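Local coordinates for protein glutathione S-transferase (Sphingobium chungbukense, PDB 6M1T) that binds glutathione and, as a beta-class glutathione S-transferase, probably transfers it to electrophilic compounds in detoxification, at residues A[14-19]-A[189-194]; A[2-7]-A[26-31]. All blocks are in the same frame, centred on the assembly; numbering follows the deposited sequence.

Contact 1 (A[14-19]-A[189-194])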
loop_
_atom_site.group_PDB
_atom_site.type_symbol
_atom_site.label_atom_id
_atom_site.label_comp_id
_atom_site.label_asym_id
_atom_site.label_seq_id
_atom_site.Cartn_x
_atom_site.Cartn_y
_atom_site.Cartn_z
ATOM N N PRO A 14 -9.561 10.165 4.672
ATOM C CA PRO A 14 -10.697 10.345 3.783
ATOM C C PRO A 14 -11.750 11.307 4.365
ATOM O O PRO A 14 -12.434 11.979 3.564
ATOM C CB PRO A 14 -11.219 8.921 3.498
ATOM C CG PRO A 14 -10.618 8.101 4.585
ATOM C CD PRO A 14 -9.304 8.756 4.983
ATOM N N HIS A 15 -11.886 11.378 5.691
ATOM C CA HIS A 15 -12.774 12.395 6.338
ATOM C C HIS A 15 -12.359 13.798 5.860
ATOM O O HIS A 15 -13.230 14.570 5.372
ATOM C CB HIS A 15 -12.715 12.259 7.870
ATOM C CG HIS A 15 -13.783 13.002 8.603
ATOM N ND1 HIS A 15 -13.940 12.903 9.979
ATOM C CD2 HIS A 15 -14.781 13.788 8.163
ATOM C CE1 HIS A 15 -14.947 13.690 10.361
ATOM N NE2 HIS A 15 -15.512 14.203 9.256
ATOM N N ILE A 16 -11.096 14.146 6.020
ATOM C CA ILE A 16 -10.563 15.469 5.560
ATOM C C ILE A 16 -10.799 15.632 4.040
ATOM O O ILE A 16 -11.243 16.694 3.610
ATOM C CB ILE A 16 -9.093 15.623 5.956
ATOM C CG1 ILE A 16 -8.968 15.766 7.468
ATOM C CG2 ILE A 16 -8.453 16.788 5.199
ATOM C CD1 ILE A 16 -7.596 15.535 8.036
ATOM N N ALA A 17 -10.506 14.612 3.239
ATOM C CA ALA A 17 -10.602 14.648 1.760
ATOM C C ALA A 17 -12.034 14.963 1.306
ATOM O O ALA A 17 -12.213 15.735 0.350
ATOM C CB ALA A 17 -10.082 13.338 1.163
ATOM N N LEU A 18 -13.037 14.317 1.887
ATOM C CA LEU A 18 -14.449 14.592 1.555
ATOM C C LEU A 18 -14.793 16.051 1.893
ATOM O O LEU A 18 -15.598 16.638 1.125
ATOM C CB LEU A 18 -15.352 13.607 2.306
ATOM C CG LEU A 18 -15.287 12.183 1.764
ATOM C CD1 LEU A 18 -15.837 11.204 2.776
ATOM C CD2 LEU A 18 -16.025 12.071 0.451
ATOM N N ARG A 19 -14.286 16.569 3.007
ATOM C CA ARG A 19 -14.452 18.007 3.376
ATOM C C ARG A 19 -13.745 18.893 2.325
ATOM O O ARG A 19 -14.298 19.953 2.016
ATOM C CB ARG A 19 -13.946 18.307 4.782
ATOM C CG ARG A 19 -14.852 17.686 5.844
ATOM C CD ARG A 19 -14.508 18.020 7.271
ATOM N NE ARG A 19 -15.388 17.230 8.127
ATOM C CZ ARG A 19 -16.566 17.610 8.604
ATOM N NH1 ARG A 19 -17.019 18.827 8.377
ATOM N NH2 ARG A 19 -17.274 16.752 9.312
ATOM N N PRO A 189 -9.409 25.005 6.531
ATOM C CA PRO A 189 -10.758 24.870 7.099
ATOM C C PRO A 189 -11.290 23.421 7.155
ATOM O O PRO A 189 -11.831 23.019 8.163
ATOM C CB PRO A 189 -11.633 25.719 6.161
ATOM C CG PRO A 189 -10.696 26.712 5.521
ATOM C CD PRO A 189 -9.325 26.062 5.509
ATOM N N SER A 190 -11.122 22.668 6.060
ATOM C CA SER A 190 -11.466 21.220 5.977
ATOM C C SER A 190 -10.835 20.476 7.147
ATOM O O SER A 190 -11.468 19.620 7.720
ATOM C CB SER A 190 -10.955 20.637 4.700
ATOM O OG SER A 190 -9.535 20.482 4.808
ATOM N N VAL A 191 -9.589 20.792 7.484
ATOM C CA VAL A 191 -8.819 20.005 8.477
ATOM C C VAL A 191 -9.359 20.300 9.875
ATOM O O VAL A 191 -9.722 19.325 10.590
ATOM C CB VAL A 191 -7.306 20.241 8.284
ATOM C CG1 VAL A 191 -6.484 19.516 9.315
ATOM C CG2 VAL A 191 -6.908 19.809 6.889
ATOM N N GLY A 192 -9.498 21.590 10.242
ATOM C CA GLY A 192 -10.084 21.977 11.542
ATOM C C GLY A 192 -11.469 21.401 11.746
ATOM O O GLY A 192 -11.737 20.866 12.845
ATOM N N ALA A 193 -12.318 21.449 10.713
ATOM C CA ALA A 193 -13.706 20.911 10.763
ATOM C C ALA A 193 -13.694 19.392 11.011
ATOM O O ALA A 193 -14.485 18.924 11.845
ATOM C CB ALA A 193 -14.426 21.246 9.475
ATOM N N ALA A 194 -12.834 18.621 10.313
ATOM C CA ALA A 194 -12.721 17.148 10.560
ATOM C C ALA A 194 -12.193 16.896 11.974
ATOM O O ALA A 194 -12.758 16.062 12.682
ATOM C CB ALA A 194 -11.861 16.452 9.537
#
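His15 swings its ring out with CG trans to the backbone N (chi1 -167°), which lays one ring face under Ala194, while Arg19, its CG anti to the carbonyl carbon and its chain extended from CG to NE, reaches across helix 189-198. The methyl of Ala194 sits almost centrally over the imidazole, CB 4.0 Å from the centroid of the His15 ring and 6° off its normal, a CH-pi contact. That small methyl suits the place because Ile16 also closes on it, with CG1 3.6 Å from Ala194 CB; the other branch of Ile16, CG2, meets Val191 CG2 at 3.8 Å. Arg19 lays its CD 3.5 Å from Ser190 O, and Ala193 O lies over one guanidinium face. His15 NE2 lies at the guanidinium edge, in its plane, and takes a bond from Arg19 NH2 at 3.1 Å, tilted somewhat from the ring plane. Glu198 hydrogen-bonds the other ring nitrogen, ND1, so the ring's rotation is fixed. Replacing Arg19 with an alanine is likely to leave His15 NE2 without this donor and to uncover the turn of helix 189-198 under the aliphatic chain. The Ser190 hydroxyl hydrogen-bonds Glu20 of helix 12-21, a further tie between the helices. The axes of segments 14-19 and 189-194 approach to 8.5 Å, with 130° between their directions, a helix-helix interface joining the thioredoxin-like N-terminal part of the glutathione S-transferase fold to its C-terminal helix 189-198.

Contact 2 (A[2-7]-A[26-31])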
loop_
_atom_site.group_PDB
_atom_site.type_symbol
_atom_site.label_atom_id
_atom_site.label_comp_id
_atom_site.label_asym_id
_atom_site.label_seq_id
_atom_site.Cartn_x
_atom_site.Cartn_y
_atom_site.Cartn_z
ATOM N N LYS A 2 -21.381 7.045 2.661
ATOM C CA LYS A 2 -21.096 6.906 4.107
ATOM C C LYS A 2 -19.618 6.552 4.233
ATOM O O LYS A 2 -19.180 5.532 3.647
ATOM C CB LYS A 2 -21.896 5.786 4.779
ATOM C CG LYS A 2 -23.408 5.936 4.841
ATOM C CD LYS A 2 -24.019 4.941 5.803
ATOM C CE LYS A 2 -25.366 4.425 5.355
ATOM N NZ LYS A 2 -25.193 3.324 4.374
ATOM N N LEU A 3 -18.898 7.332 5.008
ATOM C CA LEU A 3 -17.546 6.989 5.462
ATOM C C LEU A 3 -17.592 6.421 6.890
ATOM O O LEU A 3 -18.135 7.084 7.769
ATOM C CB LEU A 3 -16.680 8.252 5.429
ATOM C CG LEU A 3 -15.241 7.985 5.817
ATOM C CD1 LEU A 3 -14.506 7.151 4.750
ATOM C CD2 LEU A 3 -14.529 9.311 6.083
ATOM N N PHE A 4 -17.000 5.236 7.086
ATOM C CA PHE A 4 -16.898 4.546 8.383
ATOM C C PHE A 4 -15.572 4.910 9.003
ATOM O O PHE A 4 -14.547 4.716 8.333
ATOM C CB PHE A 4 -17.076 3.031 8.233
ATOM C CG PHE A 4 -18.465 2.687 7.778
ATOM C CD1 PHE A 4 -18.820 2.779 6.442
ATOM C CD2 PHE A 4 -19.439 2.353 8.704
ATOM C CE1 PHE A 4 -20.114 2.489 6.037
ATOM C CE2 PHE A 4 -20.726 2.056 8.294
ATOM C CZ PHE A 4 -21.065 2.129 6.961
ATOM N N ILE A 5 -15.647 5.487 10.196
ATOM C CA ILE A 5 -14.496 6.067 10.910
ATOM C C ILE A 5 -14.360 5.501 12.320
ATOM O O ILE A 5 -15.331 5.023 12.908
ATOM C CB ILE A 5 -14.592 7.605 10.955
ATOM C CG1 ILE A 5 -15.733 8.133 11.822
ATOM C CG2 ILE A 5 -14.662 8.151 9.545
ATOM C CD1 ILE A 5 -15.512 9.593 12.244
ATOM N N SER A 6 -13.168 5.730 12.859
ATOM C CA SER A 6 -12.885 5.737 14.311
ATOM C C SER A 6 -12.058 6.997 14.595
ATOM O O SER A 6 -11.061 7.246 13.931
ATOM C CB SER A 6 -12.181 4.453 14.688
ATOM O OG SER A 6 -11.945 4.456 16.084
ATOM N N PRO A 7 -12.467 7.877 15.534
ATOM C CA PRO A 7 -11.806 9.183 15.674
ATOM C C PRO A 7 -10.298 9.063 15.825
ATOM O O PRO A 7 -9.818 8.303 16.672
ATOM C CB PRO A 7 -12.425 9.797 16.930
ATOM C CG PRO A 7 -13.765 9.123 16.998
ATOM C CD PRO A 7 -13.542 7.695 16.518
ATOM N N ASP A 26 -22.086 11.038 5.033
ATOM C CA ASP A 26 -22.304 10.766 6.460
ATOM C C ASP A 26 -20.971 10.238 6.979
ATOM O O ASP A 26 -20.355 9.436 6.275
ATOM C CB ASP A 26 -23.434 9.763 6.686
ATOM C CG ASP A 26 -24.752 10.203 6.096
ATOM O OD1 ASP A 26 -25.034 11.408 6.177
ATOM O OD2 ASP A 26 -25.481 9.334 5.594
ATOM N N ALA A 27 -20.558 10.670 8.155
ATOM C CA ALA A 27 -19.428 10.078 8.881
ATOM C C ALA A 27 -20.029 9.193 9.968
ATOM O O ALA A 27 -20.680 9.750 10.846
ATOM C CB ALA A 27 -18.540 11.146 9.461
ATOM N N VAL A 28 -19.805 7.880 9.906
ATOM C CA VAL A 28 -20.441 6.899 10.830
ATOM C C VAL A 28 -19.342 6.265 11.685
ATOM O O VAL A 28 -18.407 5.726 11.105
ATOM C CB VAL A 28 -21.219 5.885 9.973
ATOM C CG1 VAL A 28 -21.815 4.770 10.785
ATOM C CG2 VAL A 28 -22.315 6.617 9.185
ATOM N N LYS A 29 -19.447 6.361 13.016
ATOM C CA LYS A 29 -18.433 5.830 13.963
ATOM C C LYS A 29 -18.576 4.299 14.081
ATOM O O LYS A 29 -19.703 3.755 14.080
ATOM C CB LYS A 29 -18.517 6.544 15.315
ATOM C CG LYS A 29 -18.137 8.019 15.259
ATOM C CD LYS A 29 -17.981 8.667 16.640
ATOM C CE LYS A 29 -19.199 9.441 17.096
ATOM N NZ LYS A 29 -19.290 10.759 16.412
ATOM N N VAL A 30 -17.439 3.625 14.149
ATOM C CA VAL A 30 -17.345 2.171 14.446
ATOM C C VAL A 30 -16.594 2.000 15.765
ATOM O O VAL A 30 -15.511 2.629 15.949
ATOM C CB VAL A 30 -16.618 1.421 13.320
ATOM C CG1 VAL A 30 -16.577 -0.088 13.574
ATOM C CG2 VAL A 30 -17.232 1.742 11.958
ATOM N N ASP A 31 -17.071 1.063 16.575
ATOM C CA ASP A 31 -16.368 0.584 17.787
ATOM C C ASP A 31 -15.440 -0.515 17.298
ATOM O O ASP A 31 -15.952 -1.526 16.826
ATOM C CB ASP A 31 -17.345 0.066 18.857
ATOM C CG ASP A 31 -16.628 -0.310 20.151
ATOM O OD1 ASP A 31 -15.506 -0.926 20.057
ATOM O OD2 ASP A 31 -17.141 0.063 21.250
#
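Phe4 and Val28 stand side by side on one face of the sheet and point the same way, with ring atom CE2 of Phe4 3.8 Å from Val28 CG1. Val30 comes in differently: its CG2 lies at the edge of the Phe4 ring, near the ring plane, and 3.9 Å from Phe4 CB. Two valines thus meet the CD2 side of the ring; their short branched side chains suit a strand and fill the apolar patch, which Phe43 and Val37 extend. Lys2 and Asp26 occupy the same face at the exposed end, where their charged atoms stay 6.1 Å apart (Lys2 NZ to Asp26 OD2), too far for a salt bridge. The strands are the parallel pair of a beta-alpha-beta unit, strand 2-5, helix 12-21, strand 26-31, the opening of the thioredoxin-like fold. Four backbone bonds zip them together, among them Val28 N to Leu3 O at 2.8 Å and Ile5 N to Val28 O at 2.9 Å. On the other face Ile5 holds CG1 between the backbone N and the carbonyl carbon (chi1 68°), bringing it 3.7 Å from Val28 O, while Lys29 CG comes to 4.2 Å from Ile5 CG1, so the start of its aliphatic stem meets the isoleucine. Leu3, on that same face, turns toward helix 12-21.

Contact 1 is largely buried, whereas contact 2 is buried around Leu3, Phe4, Ile5 and Val30 and exposed at Lys2, Asp26 and Lys29. They share helix 12-21 indirectly: it links the two strands of contact 2 and supplies one side of contact 1, and Leu3 CD2 packs 3.4 Å from His15 N. Their chemistry follows their place. Between the strands, backbone hydrogen bonds do the holding and side chains fill the faces; between segments 14-19 and 189-194 no hydrogen bond crosses, methyls, a ring face and an arginine stem do the work, and polar ties between the two helices run through Glu20 and Glu198 just beyond them. Glu198 also touches Ile5 and Pro7.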